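Local coordinates for succinoglycan biosynthesis protein (Bacillus cereus ATCC 14579, PDB 2QGM) that probably acts as a hydrolase related to the erythromycin esterases, with a substrate that is not established, at residues A[281-286]-A[322-327]; A[308-313]-A[336-341]; A[387-392]-A[430-435]. All blocks are in the same frame, centred on the assembly; numbering follows the deposited sequence.

Interaction 1 (A[281-286]-A[322-327])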
ATOM      1  N   LEU A 281     -10.146  -8.209  -9.717  1.00 18.44           N
ATOM      2  CA  LEU A 281     -10.557  -8.767  -8.432  1.00 18.45           C
ATOM      3  C   LEU A 281      -9.494  -8.485  -7.376  1.00 16.70           C
ATOM      4  O   LEU A 281      -9.810  -8.114  -6.245  1.00 17.43           O
ATOM      5  CB  LEU A 281     -10.808 -10.274  -8.548  1.00 20.46           C
ATOM      6  CG  LEU A 281     -12.095 -10.691  -9.274  1.00 21.94           C
ATOM      7  CD1 LEU A 281     -12.045 -12.176  -9.574  1.00 23.14           C
ATOM      8  CD2 LEU A 281     -13.328 -10.353  -8.434  1.00 18.92           C
ATOM      9  N   HIS A 282      -8.230  -8.653  -7.740  1.00 15.79           N
ATOM     10  CA  HIS A 282      -7.151  -8.393  -6.799  1.00 15.32           C
ATOM     11  C   HIS A 282      -7.220  -6.968  -6.243  1.00 15.39           C
ATOM     12  O   HIS A 282      -7.118  -6.767  -5.026  1.00 16.42           O
ATOM     13  CB  HIS A 282      -5.796  -8.617  -7.471  1.00 16.18           C
ATOM     14  CG  HIS A 282      -4.629  -8.274  -6.595  1.00 17.88           C
ATOM     15  ND1 HIS A 282      -4.020  -7.039  -6.621  1.00 17.12           N
ATOM     16  CD2 HIS A 282      -3.980  -9.000  -5.655  1.00 18.56           C
ATOM     17  CE1 HIS A 282      -3.038  -7.021  -5.734  1.00 18.68           C
ATOM     18  NE2 HIS A 282      -2.993  -8.196  -5.137  1.00 18.37           N
ATOM     19  N   GLU A 283      -7.394  -5.985  -7.126  1.00 15.93           N
ATOM     20  CA  GLU A 283      -7.458  -4.583  -6.693  1.00 16.43           C
ATOM     21  C   GLU A 283      -8.724  -4.324  -5.876  1.00 16.79           C
ATOM     22  O   GLU A 283      -8.715  -3.561  -4.905  1.00 17.35           O
ATOM     23  CB  GLU A 283      -7.393  -3.649  -7.908  1.00 16.34           C
ATOM     24  CG  GLU A 283      -6.105  -3.770  -8.725  1.00 18.15           C
ATOM     25  CD  GLU A 283      -4.839  -3.593  -7.887  1.00 17.75           C
ATOM     26  OE1 GLU A 283      -4.617  -2.491  -7.336  1.00 17.02           O
ATOM     27  OE2 GLU A 283      -4.063  -4.561  -7.785  1.00 17.04           O
ATOM     28  N   GLN A 284      -9.809  -4.973  -6.279  1.00 17.84           N
ATOM     29  CA  GLN A 284     -11.084  -4.859  -5.595  1.00 17.92           C
ATOM     30  C   GLN A 284     -10.882  -5.283  -4.129  1.00 17.16           C
ATOM     31  O   GLN A 284     -11.283  -4.575  -3.205  1.00 16.24           O
ATOM     32  CB  GLN A 284     -12.084  -5.780  -6.292  1.00 22.51           C
ATOM     33  CG  GLN A 284     -13.549  -5.551  -6.020  1.00 29.19           C
ATOM     34  CD  GLN A 284     -14.394  -6.295  -7.040  1.00 31.30           C
ATOM     35  OE1 GLN A 284     -14.228  -6.100  -8.249  1.00 33.30           O
ATOM     36  NE2 GLN A 284     -15.292  -7.156  -6.566  1.00 29.44           N
ATOM     37  N   TYR A 285     -10.235  -6.427  -3.930  1.00 15.32           N
ATOM     38  CA  TYR A 285      -9.993  -6.943  -2.595  1.00 15.76           C
ATOM     39  C   TYR A 285      -9.029  -6.097  -1.771  1.00 15.33           C
ATOM     40  O   TYR A 285      -9.163  -6.017  -0.547  1.00 17.17           O
ATOM     41  CB  TYR A 285      -9.521  -8.399  -2.676  1.00 13.49           C
ATOM     42  CG  TYR A 285     -10.571  -9.301  -3.292  1.00 16.89           C
ATOM     43  CD1 TYR A 285     -11.927  -8.990  -3.182  1.00 18.24           C
ATOM     44  CD2 TYR A 285     -10.221 -10.470  -3.959  1.00 16.45           C
ATOM     45  CE1 TYR A 285     -12.910  -9.824  -3.722  1.00 17.29           C
ATOM     46  CE2 TYR A 285     -11.195 -11.312  -4.504  1.00 19.71           C
ATOM     47  CZ  TYR A 285     -12.537 -10.982  -4.379  1.00 16.40           C
ATOM     48  OH  TYR A 285     -13.511 -11.813  -4.898  1.00 18.33           O
ATOM     49  N   LEU A 286      -8.056  -5.457  -2.413  1.00 16.86           N
ATOM     50  CA  LEU A 286      -7.156  -4.598  -1.649  1.00 15.28           C
ATOM     51  C   LEU A 286      -8.018  -3.508  -1.020  1.00 17.35           C
ATOM     52  O   LEU A 286      -7.897  -3.209   0.170  1.00 16.38           O
ATOM     53  CB  LEU A 286      -6.114  -3.942  -2.552  1.00 15.16           C
ATOM     54  CG  LEU A 286      -4.985  -4.830  -3.072  1.00 15.59           C
ATOM     55  CD1 LEU A 286      -4.047  -3.979  -3.928  1.00 16.56           C
ATOM     56  CD2 LEU A 286      -4.215  -5.449  -1.895  1.00 19.06           C
ATOM     57  N   TYR A 322      -6.838  -1.954 -13.783  1.00 22.23           N
ATOM     58  CA  TYR A 322      -7.698  -1.602 -12.657  1.00 21.88           C
ATOM     59  C   TYR A 322      -6.779  -1.506 -11.452  1.00 20.76           C
ATOM     60  O   TYR A 322      -5.800  -2.246 -11.361  1.00 19.35           O
ATOM     61  CB  TYR A 322      -8.769  -2.672 -12.392  1.00 22.61           C
ATOM     62  CG  TYR A 322      -9.682  -2.907 -13.570  1.00 25.34           C
ATOM     63  CD1 TYR A 322      -9.390  -3.885 -14.514  1.00 24.27           C
ATOM     64  CD2 TYR A 322     -10.805  -2.104 -13.778  1.00 26.98           C
ATOM     65  CE1 TYR A 322     -10.189  -4.059 -15.644  1.00 29.28           C
ATOM     66  CE2 TYR A 322     -11.614  -2.268 -14.909  1.00 29.79           C
ATOM     67  CZ  TYR A 322     -11.295  -3.245 -15.837  1.00 30.07           C
ATOM     68  OH  TYR A 322     -12.058  -3.391 -16.975  1.00 33.74           O
ATOM     69  N   VAL A 323      -7.066  -0.578 -10.547  1.00 19.40           N
ATOM     70  CA  VAL A 323      -6.253  -0.437  -9.345  1.00 18.94           C
ATOM     71  C   VAL A 323      -7.131  -0.126  -8.140  1.00 18.46           C
ATOM     72  O   VAL A 323      -8.193   0.484  -8.270  1.00 17.78           O
ATOM     73  CB  VAL A 323      -5.169   0.666  -9.491  1.00 18.40           C
ATOM     74  CG1 VAL A 323      -4.208   0.313 -10.614  1.00 19.62           C
ATOM     75  CG2 VAL A 323      -5.822   2.013  -9.738  1.00 20.39           C
ATOM     76  N   ALA A 324      -6.674  -0.567  -6.971  1.00 20.12           N
ATOM     77  CA  ALA A 324      -7.390  -0.366  -5.718  1.00 17.00           C
ATOM     78  C   ALA A 324      -7.789   1.091  -5.518  1.00 19.34           C
ATOM     79  O   ALA A 324      -8.921   1.391  -5.135  1.00 18.46           O
ATOM     80  CB  ALA A 324      -6.520  -0.836  -4.550  1.00 18.53           C
ATOM     81  N   GLY A 325      -6.845   1.989  -5.785  1.00 17.42           N
ATOM     82  CA  GLY A 325      -7.080   3.411  -5.630  1.00 20.06           C
ATOM     83  C   GLY A 325      -8.303   3.980  -6.324  1.00 21.66           C
ATOM     84  O   GLY A 325      -8.953   4.874  -5.782  1.00 23.00           O
ATOM     85  N   GLN A 326      -8.634   3.492  -7.515  1.00 23.44           N
ATOM     86  CA  GLN A 326      -9.806   4.030  -8.197  1.00 24.95           C
ATOM     87  C   GLN A 326     -11.093   3.531  -7.536  1.00 25.93           C
ATOM     88  O   GLN A 326     -12.098   4.238  -7.526  1.00 27.11           O
ATOM     89  CB  GLN A 326      -9.776   3.674  -9.687  1.00 27.87           C
ATOM     90  CG  GLN A 326     -10.083   2.248 -10.026  1.00 29.87           C
ATOM     91  CD  GLN A 326      -9.708   1.918 -11.457  1.00 31.93           C
ATOM     92  OE1 GLN A 326      -9.842   2.749 -12.361  1.00 29.08           O
ATOM     93  NE2 GLN A 326      -9.236   0.698 -11.669  1.00 30.38           N
ATOM     94  N   PHE A 327     -11.061   2.324  -6.973  1.00 24.00           N
ATOM     95  CA  PHE A 327     -12.233   1.790  -6.293  1.00 23.77           C
ATOM     96  C   PHE A 327     -12.467   2.521  -4.979  1.00 23.70           C
ATOM     97  O   PHE A 327     -13.610   2.690  -4.559  1.00 23.54           O
ATOM     98  CB  PHE A 327     -12.068   0.298  -6.029  1.00 23.82           C
ATOM     99  CG  PHE A 327     -11.987  -0.517  -7.277  1.00 23.92           C
ATOM    100  CD1 PHE A 327     -10.889  -1.329  -7.518  1.00 22.14           C
ATOM    101  CD2 PHE A 327     -13.000  -0.445  -8.236  1.00 26.74           C
ATOM    102  CE1 PHE A 327     -10.788  -2.060  -8.694  1.00 26.06           C
ATOM    103  CE2 PHE A 327     -12.916  -1.171  -9.422  1.00 26.54           C
ATOM    104  CZ  PHE A 327     -11.806  -1.983  -9.653  1.00 26.50           C
TER
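Glu283 lays its side chain over the turn that opens helix 324-332, its CG reaching within 3.1 Å of Tyr322 O and its CB lying against the peptide that joins Val323 to Ala324. The chain bends at chi2 (-54°), and this fold carries the carboxylate across Val323 to the first backbone N-H of the helix. There Ala324 N donates to Glu283 OE1 over 2.8 Å, at 155°, through the lone pair turned away from the other oxygen. Val323 occupies the N-cap position, so a carboxylate from another helix serves one of the N-H groups at this helix start.

Apolar contacts continue on the same side of helix 276-297. The CB atoms of Leu286 and Ala324 meet at 3.7 Å, one helical turn beyond the glutamate. Phe327 comes from the other helix and brings CE1 to 3.8 Å from Glu283 CB, which sits at the ring edge, close to the ring plane.

The second carboxylate oxygen is held from within helix 276-297: His282 ND1 donates to Glu283 OE2 over 2.7 Å, with the oxygen in the imidazole plane although the ring nitrogen lies well above the carboxylate plane. Farther out, His282 NE2 bonds to Asp171 and His309 ND1 bonds to Glu283 OE1. The contact thus illustrates how one buried acid can join a helix start to a polar network: with OE1 bound to both Ala324 N and His309, and OE2 to His282, both oxygens are engaged and the carboxylate's rotation is probably restricted.

Interaction 2 (A[308-313]-A[336-341])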
ATOM      1  N   ILE A 308       1.192   2.927  -7.982  1.00 15.95           N
ATOM      2  CA  ILE A 308       0.235   2.258  -8.855  1.00 18.89           C
ATOM      3  C   ILE A 308      -1.082   1.872  -8.178  1.00 17.99           C
ATOM      4  O   ILE A 308      -2.159   2.084  -8.741  1.00 17.68           O
ATOM      5  CB  ILE A 308       0.865   0.988  -9.458  1.00 19.60           C
ATOM      6  CG1 ILE A 308       2.006   1.372 -10.400  1.00 23.08           C
ATOM      7  CG2 ILE A 308      -0.209   0.151 -10.154  1.00 22.64           C
ATOM      8  CD1 ILE A 308       1.575   2.156 -11.622  1.00 26.10           C
ATOM      9  N   HIS A 309      -0.996   1.310  -6.977  1.00 16.33           N
ATOM     10  CA  HIS A 309      -2.184   0.863  -6.263  1.00 17.75           C
ATOM     11  C   HIS A 309      -2.992   1.932  -5.535  1.00 18.70           C
ATOM     12  O   HIS A 309      -4.199   1.785  -5.379  1.00 18.32           O
ATOM     13  CB  HIS A 309      -1.803  -0.255  -5.282  1.00 16.98           C
ATOM     14  CG  HIS A 309      -1.235  -1.466  -5.950  1.00 18.61           C
ATOM     15  ND1 HIS A 309      -2.001  -2.335  -6.692  1.00 19.54           N
ATOM     16  CD2 HIS A 309       0.038  -1.927  -6.022  1.00 20.65           C
ATOM     17  CE1 HIS A 309      -1.227  -3.283  -7.194  1.00 20.24           C
ATOM     18  NE2 HIS A 309       0.015  -3.055  -6.801  1.00 19.33           N
ATOM     19  N   ILE A 310      -2.343   3.006  -5.088  1.00 16.44           N
ATOM     20  CA  ILE A 310      -3.075   4.050  -4.382  1.00 16.67           C
ATOM     21  C   ILE A 310      -3.648   5.136  -5.295  1.00 15.33           C
ATOM     22  O   ILE A 310      -4.543   5.883  -4.890  1.00 15.84           O
ATOM     23  CB  ILE A 310      -2.199   4.714  -3.274  1.00 18.60           C
ATOM     24  CG1 ILE A 310      -0.998   5.429  -3.882  1.00 18.38           C
ATOM     25  CG2 ILE A 310      -1.748   3.656  -2.274  1.00 19.22           C
ATOM     26  CD1 ILE A 310      -1.234   6.907  -4.153  1.00 21.45           C
ATOM     27  N   ALA A 311      -3.153   5.205  -6.531  1.00 16.96           N
ATOM     28  CA  ALA A 311      -3.592   6.211  -7.506  1.00 15.64           C
ATOM     29  C   ALA A 311      -5.085   6.218  -7.817  1.00 17.84           C
ATOM     30  O   ALA A 311      -5.749   5.184  -7.791  1.00 17.57           O
ATOM     31  CB  ALA A 311      -2.809   6.039  -8.808  1.00 16.42           C
ATOM     32  N   LYS A 312      -5.595   7.401  -8.130  1.00 17.16           N
ATOM     33  CA  LYS A 312      -6.998   7.565  -8.460  1.00 17.15           C
ATOM     34  C   LYS A 312      -7.310   6.976  -9.832  1.00 18.35           C
ATOM     35  O   LYS A 312      -8.451   6.586 -10.106  1.00 17.83           O
ATOM     36  CB  LYS A 312      -7.365   9.049  -8.448  1.00 16.81           C
ATOM     37  CG  LYS A 312      -7.184   9.701  -7.093  1.00 18.93           C
ATOM     38  CD  LYS A 312      -7.539  11.176  -7.123  1.00 17.93           C
ATOM     39  CE  LYS A 312      -6.480  12.003  -7.840  1.00 19.17           C
ATOM     40  NZ  LYS A 312      -6.810  13.463  -7.807  1.00 19.99           N
ATOM     41  N   GLY A 313      -6.297   6.912 -10.691  1.00 18.47           N
ATOM     42  CA  GLY A 313      -6.498   6.386 -12.031  1.00 20.06           C
ATOM     43  C   GLY A 313      -5.516   5.324 -12.479  1.00 21.01           C
ATOM     44  O   GLY A 313      -4.889   4.652 -11.661  1.00 19.71           O
ATOM     45  N   TYR A 336     -11.282   9.901   0.746  1.00 14.72           N
ATOM     46  CA  TYR A 336     -10.036   9.201   0.420  1.00 16.53           C
ATOM     47  C   TYR A 336      -9.094  10.192  -0.252  1.00 15.57           C
ATOM     48  O   TYR A 336      -9.365  10.679  -1.349  1.00 16.37           O
ATOM     49  CB  TYR A 336     -10.283   8.017  -0.524  1.00 16.62           C
ATOM     50  CG  TYR A 336      -9.008   7.363  -1.037  1.00 19.03           C
ATOM     51  CD1 TYR A 336      -8.064   6.844  -0.153  1.00 18.82           C
ATOM     52  CD2 TYR A 336      -8.760   7.240  -2.401  1.00 15.91           C
ATOM     53  CE1 TYR A 336      -6.909   6.214  -0.611  1.00 18.04           C
ATOM     54  CE2 TYR A 336      -7.606   6.608  -2.873  1.00 19.32           C
ATOM     55  CZ  TYR A 336      -6.683   6.097  -1.965  1.00 17.61           C
ATOM     56  OH  TYR A 336      -5.541   5.462  -2.402  1.00 18.49           O
ATOM     57  N   VAL A 337      -7.993  10.503   0.422  1.00 15.26           N
ATOM     58  CA  VAL A 337      -7.005  11.429  -0.116  1.00 14.99           C
ATOM     59  C   VAL A 337      -5.789  10.621  -0.556  1.00 15.34           C
ATOM     60  O   VAL A 337      -5.349   9.713   0.150  1.00 17.36           O
ATOM     61  CB  VAL A 337      -6.568  12.471   0.945  1.00 18.19           C
ATOM     62  CG1 VAL A 337      -5.351  13.229   0.456  1.00 17.26           C
ATOM     63  CG2 VAL A 337      -7.706  13.453   1.217  1.00 19.77           C
ATOM     64  N   THR A 338      -5.259  10.948  -1.731  1.00 13.89           N
ATOM     65  CA  THR A 338      -4.098  10.253  -2.277  1.00 15.74           C
ATOM     66  C   THR A 338      -2.847  11.099  -2.295  1.00 16.21           C
ATOM     67  O   THR A 338      -2.849  12.213  -2.812  1.00 17.03           O
ATOM     68  CB  THR A 338      -4.338   9.779  -3.726  1.00 17.22           C
ATOM     69  OG1 THR A 338      -4.859  10.862  -4.509  1.00 19.19           O
ATOM     70  CG2 THR A 338      -5.301   8.620  -3.752  1.00 18.08           C
ATOM     71  N   ILE A 339      -1.772  10.551  -1.737  1.00 15.68           N
ATOM     72  CA  ILE A 339      -0.482  11.227  -1.690  1.00 15.38           C
ATOM     73  C   ILE A 339       0.524  10.374  -2.450  1.00 16.08           C
ATOM     74  O   ILE A 339       0.999   9.360  -1.935  1.00 16.96           O
ATOM     75  CB  ILE A 339       0.012  11.376  -0.242  1.00 16.60           C
ATOM     76  CG1 ILE A 339      -1.071  12.066   0.586  1.00 18.06           C
ATOM     77  CG2 ILE A 339       1.331  12.156  -0.211  1.00 17.37           C
ATOM     78  CD1 ILE A 339      -0.739  12.200   2.050  1.00 17.08           C
ATOM     79  N   GLY A 340       0.846  10.789  -3.671  1.00 16.65           N
ATOM     80  CA  GLY A 340       1.794  10.054  -4.490  1.00 16.14           C
ATOM     81  C   GLY A 340       3.243  10.385  -4.171  1.00 16.36           C
ATOM     82  O   GLY A 340       3.542  11.438  -3.606  1.00 15.95           O
ATOM     83  N   SER A 341       4.140   9.481  -4.546  1.00 16.68           N
ATOM     84  CA  SER A 341       5.571   9.646  -4.314  1.00 16.39           C
ATOM     85  C   SER A 341       6.311   9.911  -5.616  1.00 16.47           C
ATOM     86  O   SER A 341       6.134   9.185  -6.595  1.00 18.45           O
ATOM     87  CB  SER A 341       6.141   8.380  -3.671  1.00 17.75           C
ATOM     88  OG  SER A 341       7.557   8.335  -3.768  1.00 16.31           O
TER
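Ile310, at the end of the short helix 307-310, meets strand 336-344 in a helix-on-sheet contact of this alpha/beta fold, where the chain leaves its helix above a strand of the mixed sheet. Its carbonyl oxygen accepts a hydrogen bond of 2.7 Å from Tyr336 OH, which approaches in the carbonyl plane on a lone pair, at a C=O...donor angle of 118°. Tyr336 reaches this far because its CG stands opposite the backbone N (chi1 173°), extending the phenol from the strand toward the helix end.

The isoleucine side chain is less relaxed. CG1 sits between the backbone N and the carbonyl carbon, and chi2 is 94°, well off a staggered value; with this bend CD1 comes to 4.0 Å from Ile339 O and also approaches Gly340 CA.

Thr338 turns CG2 to the same carbonyl, 3.1 Å from Ile310 O, while its OG1 faces the aliphatic part of Lys312. The lysine stem passes the threonine at a slant and bends at chi3, its ammonium going on to Leu427 O and Asp431. Along that stem, Lys312 CG lies 3.7 Å from Thr338 OG1.

Interaction 3 (A[387-392]-A[430-435])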
ATOM      1  N   LEU A 387       6.213  19.078  -0.489  1.00 16.71           N
ATOM      2  CA  LEU A 387       4.859  18.580  -0.655  1.00 18.86           C
ATOM      3  C   LEU A 387       4.222  19.500  -1.668  1.00 18.51           C
ATOM      4  O   LEU A 387       4.529  20.692  -1.705  1.00 18.17           O
ATOM      5  CB  LEU A 387       4.058  18.698   0.641  1.00 19.35           C
ATOM      6  CG  LEU A 387       4.522  17.902   1.853  1.00 20.39           C
ATOM      7  CD1 LEU A 387       3.825  18.414   3.099  1.00 20.99           C
ATOM      8  CD2 LEU A 387       4.217  16.441   1.624  1.00 19.00           C
ATOM      9  N   LEU A 388       3.331  18.954  -2.482  1.00 18.63           N
ATOM     10  CA  LEU A 388       2.630  19.751  -3.473  1.00 19.07           C
ATOM     11  C   LEU A 388       1.177  19.283  -3.521  1.00 19.46           C
ATOM     12  O   LEU A 388       0.911  18.120  -3.813  1.00 19.05           O
ATOM     13  CB  LEU A 388       3.286  19.586  -4.850  1.00 20.91           C
ATOM     14  CG  LEU A 388       2.746  20.527  -5.922  1.00 21.54           C
ATOM     15  CD1 LEU A 388       3.075  21.949  -5.492  1.00 21.86           C
ATOM     16  CD2 LEU A 388       3.349  20.224  -7.296  1.00 23.24           C
ATOM     17  N   ASP A 389       0.243  20.182  -3.209  1.00 18.17           N
ATOM     18  CA  ASP A 389      -1.190  19.848  -3.246  1.00 18.89           C
ATOM     19  C   ASP A 389      -1.665  20.174  -4.659  1.00 19.43           C
ATOM     20  O   ASP A 389      -1.926  21.329  -4.981  1.00 19.31           O
ATOM     21  CB  ASP A 389      -1.977  20.689  -2.222  1.00 19.42           C
ATOM     22  CG  ASP A 389      -3.447  20.261  -2.099  1.00 21.87           C
ATOM     23  OD1 ASP A 389      -3.978  19.631  -3.038  1.00 20.20           O
ATOM     24  OD2 ASP A 389      -4.065  20.567  -1.060  1.00 19.28           O
ATOM     25  N   ASN A 390      -1.781  19.155  -5.501  1.00 18.23           N
ATOM     26  CA  ASN A 390      -2.170  19.375  -6.890  1.00 18.64           C
ATOM     27  C   ASN A 390      -3.608  19.859  -7.078  1.00 18.77           C
ATOM     28  O   ASN A 390      -3.929  20.465  -8.101  1.00 20.53           O
ATOM     29  CB  ASN A 390      -1.947  18.100  -7.726  1.00 18.46           C
ATOM     30  CG  ASN A 390      -0.531  17.544  -7.605  1.00 19.39           C
ATOM     31  OD1 ASN A 390       0.451  18.285  -7.644  1.00 19.03           O
ATOM     32  ND2 ASN A 390      -0.424  16.225  -7.481  1.00 19.55           N
ATOM     33  N   ARG A 391      -4.462  19.608  -6.092  1.00 17.53           N
ATOM     34  CA  ARG A 391      -5.868  20.000  -6.174  1.00 19.47           C
ATOM     35  C   ARG A 391      -6.135  21.499  -6.129  1.00 19.69           C
ATOM     36  O   ARG A 391      -7.106  21.966  -6.718  1.00 22.48           O
ATOM     37  CB  ARG A 391      -6.660  19.355  -5.039  1.00 18.82           C
ATOM     38  CG  ARG A 391      -6.472  17.863  -4.915  1.00 16.30           C
ATOM     39  CD  ARG A 391      -7.067  17.379  -3.611  1.00 17.51           C
ATOM     40  NE  ARG A 391      -6.389  18.001  -2.485  1.00 17.88           N
ATOM     41  CZ  ARG A 391      -6.711  17.809  -1.213  1.00 21.32           C
ATOM     42  NH1 ARG A 391      -7.715  17.002  -0.892  1.00 21.37           N
ATOM     43  NH2 ARG A 391      -6.023  18.427  -0.258  1.00 22.07           N
ATOM     44  N   HIS A 392      -5.291  22.250  -5.431  1.00 20.67           N
ATOM     45  CA  HIS A 392      -5.509  23.685  -5.297  1.00 22.06           C
ATOM     46  C   HIS A 392      -4.499  24.590  -5.994  1.00 22.34           C
ATOM     47  O   HIS A 392      -4.449  25.792  -5.727  1.00 23.29           O
ATOM     48  CB  HIS A 392      -5.600  24.031  -3.807  1.00 22.99           C
ATOM     49  CG  HIS A 392      -6.667  23.268  -3.085  1.00 23.69           C
ATOM     50  ND1 HIS A 392      -8.006  23.402  -3.378  1.00 24.63           N
ATOM     51  CD2 HIS A 392      -6.590  22.327  -2.110  1.00 24.24           C
ATOM     52  CE1 HIS A 392      -8.709  22.579  -2.618  1.00 24.51           C
ATOM     53  NE2 HIS A 392      -7.871  21.915  -1.842  1.00 24.07           N
ATOM     54  N   PHE A 430      -2.818  11.701  -8.489  1.00 18.37           N
ATOM     55  CA  PHE A 430      -2.602  12.079  -7.097  1.00 17.94           C
ATOM     56  C   PHE A 430      -3.134  13.448  -6.679  1.00 17.79           C
ATOM     57  O   PHE A 430      -2.968  14.441  -7.395  1.00 17.55           O
ATOM     58  CB  PHE A 430      -1.098  12.042  -6.792  1.00 17.33           C
ATOM     59  CG  PHE A 430      -0.380  10.822  -7.335  1.00 15.84           C
ATOM     60  CD1 PHE A 430      -0.739   9.536  -6.930  1.00 16.47           C
ATOM     61  CD2 PHE A 430       0.690  10.968  -8.221  1.00 18.18           C
ATOM     62  CE1 PHE A 430      -0.042   8.418  -7.394  1.00 14.95           C
ATOM     63  CE2 PHE A 430       1.393   9.857  -8.691  1.00 18.22           C
ATOM     64  CZ  PHE A 430       1.027   8.574  -8.276  1.00 16.49           C
ATOM     65  N   ASP A 431      -3.753  13.510  -5.503  1.00 16.77           N
ATOM     66  CA  ASP A 431      -4.265  14.778  -4.987  1.00 17.01           C
ATOM     67  C   ASP A 431      -3.054  15.582  -4.518  1.00 17.26           C
ATOM     68  O   ASP A 431      -2.959  16.792  -4.742  1.00 16.49           O
ATOM     69  CB  ASP A 431      -5.190  14.542  -3.780  1.00 17.93           C
ATOM     70  CG  ASP A 431      -6.464  13.799  -4.143  1.00 20.65           C
ATOM     71  OD1 ASP A 431      -7.135  14.204  -5.113  1.00 21.41           O
ATOM     72  OD2 ASP A 431      -6.805  12.817  -3.447  1.00 22.15           O
ATOM     73  N   ILE A 432      -2.134  14.870  -3.874  1.00 16.46           N
ATOM     74  CA  ILE A 432      -0.926  15.429  -3.289  1.00 16.70           C
ATOM     75  C   ILE A 432       0.273  14.559  -3.639  1.00 16.73           C
ATOM     76  O   ILE A 432       0.132  13.367  -3.898  1.00 17.61           O
ATOM     77  CB  ILE A 432      -1.057  15.445  -1.739  1.00 16.85           C
ATOM     78  CG1 ILE A 432      -2.269  16.263  -1.329  1.00 14.96           C
ATOM     79  CG2 ILE A 432       0.201  16.016  -1.085  1.00 16.01           C
ATOM     80  CD1 ILE A 432      -2.722  15.999   0.088  1.00 15.29           C
ATOM     81  N   ILE A 433       1.452  15.163  -3.665  1.00 18.54           N
ATOM     82  CA  ILE A 433       2.662  14.400  -3.913  1.00 15.97           C
ATOM     83  C   ILE A 433       3.745  14.900  -2.976  1.00 16.67           C
ATOM     84  O   ILE A 433       3.710  16.046  -2.524  1.00 16.49           O
ATOM     85  CB  ILE A 433       3.203  14.548  -5.373  1.00 16.37           C
ATOM     86  CG1 ILE A 433       3.531  16.012  -5.673  1.00 16.62           C
ATOM     87  CG2 ILE A 433       2.198  14.000  -6.364  1.00 16.76           C
ATOM     88  CD1 ILE A 433       4.394  16.184  -6.902  1.00 21.54           C
ATOM     89  N   PHE A 434       4.668  14.012  -2.624  1.00 16.29           N
ATOM     90  CA  PHE A 434       5.821  14.412  -1.830  1.00 17.04           C
ATOM     91  C   PHE A 434       6.996  14.044  -2.713  1.00 17.52           C
ATOM     92  O   PHE A 434       7.173  12.889  -3.111  1.00 18.17           O
ATOM     93  CB  PHE A 434       5.885  13.738  -0.439  1.00 16.11           C
ATOM     94  CG  PHE A 434       6.052  12.235  -0.453  1.00 15.81           C
ATOM     95  CD1 PHE A 434       7.306  11.650  -0.256  1.00 12.63           C
ATOM     96  CD2 PHE A 434       4.943  11.408  -0.588  1.00 14.23           C
ATOM     97  CE1 PHE A 434       7.447  10.258  -0.189  1.00 14.18           C
ATOM     98  CE2 PHE A 434       5.075  10.021  -0.523  1.00 13.48           C
ATOM     99  CZ  PHE A 434       6.324   9.444  -0.322  1.00 17.04           C
ATOM    100  N   HIS A 435       7.768  15.063  -3.066  1.00 16.67           N
ATOM    101  CA  HIS A 435       8.909  14.879  -3.936  1.00 17.82           C
ATOM    102  C   HIS A 435      10.225  14.834  -3.175  1.00 15.95           C
ATOM    103  O   HIS A 435      10.431  15.591  -2.223  1.00 15.59           O
ATOM    104  CB  HIS A 435       8.961  16.014  -4.969  1.00 16.74           C
ATOM    105  CG  HIS A 435       9.985  15.810  -6.037  1.00 19.60           C
ATOM    106  ND1 HIS A 435       9.858  14.849  -7.018  1.00 20.94           N
ATOM    107  CD2 HIS A 435      11.173  16.423  -6.269  1.00 21.18           C
ATOM    108  CE1 HIS A 435      10.919  14.877  -7.802  1.00 23.40           C
ATOM    109  NE2 HIS A 435      11.734  15.825  -7.366  1.00 22.48           N
TER
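Leu388 and Ile433 face each other as an antiparallel hydrogen-bonded pair, with Leu388 N 2.9 Å from Ile433 O and Ile433 N 3.0 Å from Leu388 O. Their side chains lie alongside each other and point the same way, Leu388 CB touching Ile433 CG1 at 3.7 Å. The flanking non-hydrogen-bonded pairs, Leu387 with Phe434 and Asp389 with Ile432, direct their side chains to the other face, where Leu387 CD2 packs on Phe434 CB.

Next along the chain, Asn390 donates from ND2 almost perfectly straight (179°) to Phe430 O over 3.1 Å, the oxygen lying in the amide plane but the donor standing well above the carbonyl plane. Asn390 N adds a weak bond to Asp431 O. The amide's OD1 is buried without a partner.

Arg391 lays CD 3.4 Å from Asp431 CB, and a bend at chi3 (-62°) then turns the guanidinium back to Asp389, with Ile432 CD1 over one of its faces. Side-on, its NE and NH2 grip the two oxygens of Asp389, with NE 3.0 Å from OD1. Arg391 N also donates to OD1, closing an Asx turn.

Beyond this shell, Met70 O receives Arg391 NH2, and Asp431 bonds to Lys312 and Thr338 N, while Met70 and Leu67 of helix 65-71 cover the Leu387 side. Together these features make an antiparallel strand pair near one side of a mixed alpha/beta sheet, with an Asx turn at Asp389.

Overall arrangement
The three contacts illustrate how helices and the central mixed sheet of one alpha/beta domain are joined. Interactions 1 and 2 have centres about 12 Å apart, and their segments alternate along the chain: helix 307-310, helix 324-332 and strand 336-344 come in succession, with helix 276-297 before them. A backbone bond between His309 and Gly325 joins the two. Interaction 3 comes later in the chain, with its centre about 10 Å from that of interaction 2. Strands 336-344 and 432-439 are parallel neighbours in the same mixed sheet, linked by a probable hydrogen bond from Gly340 N to Ile432 O. Interactions 1 and 3, about 22 Å apart between centres, do not touch, which makes interaction 2 the bridge.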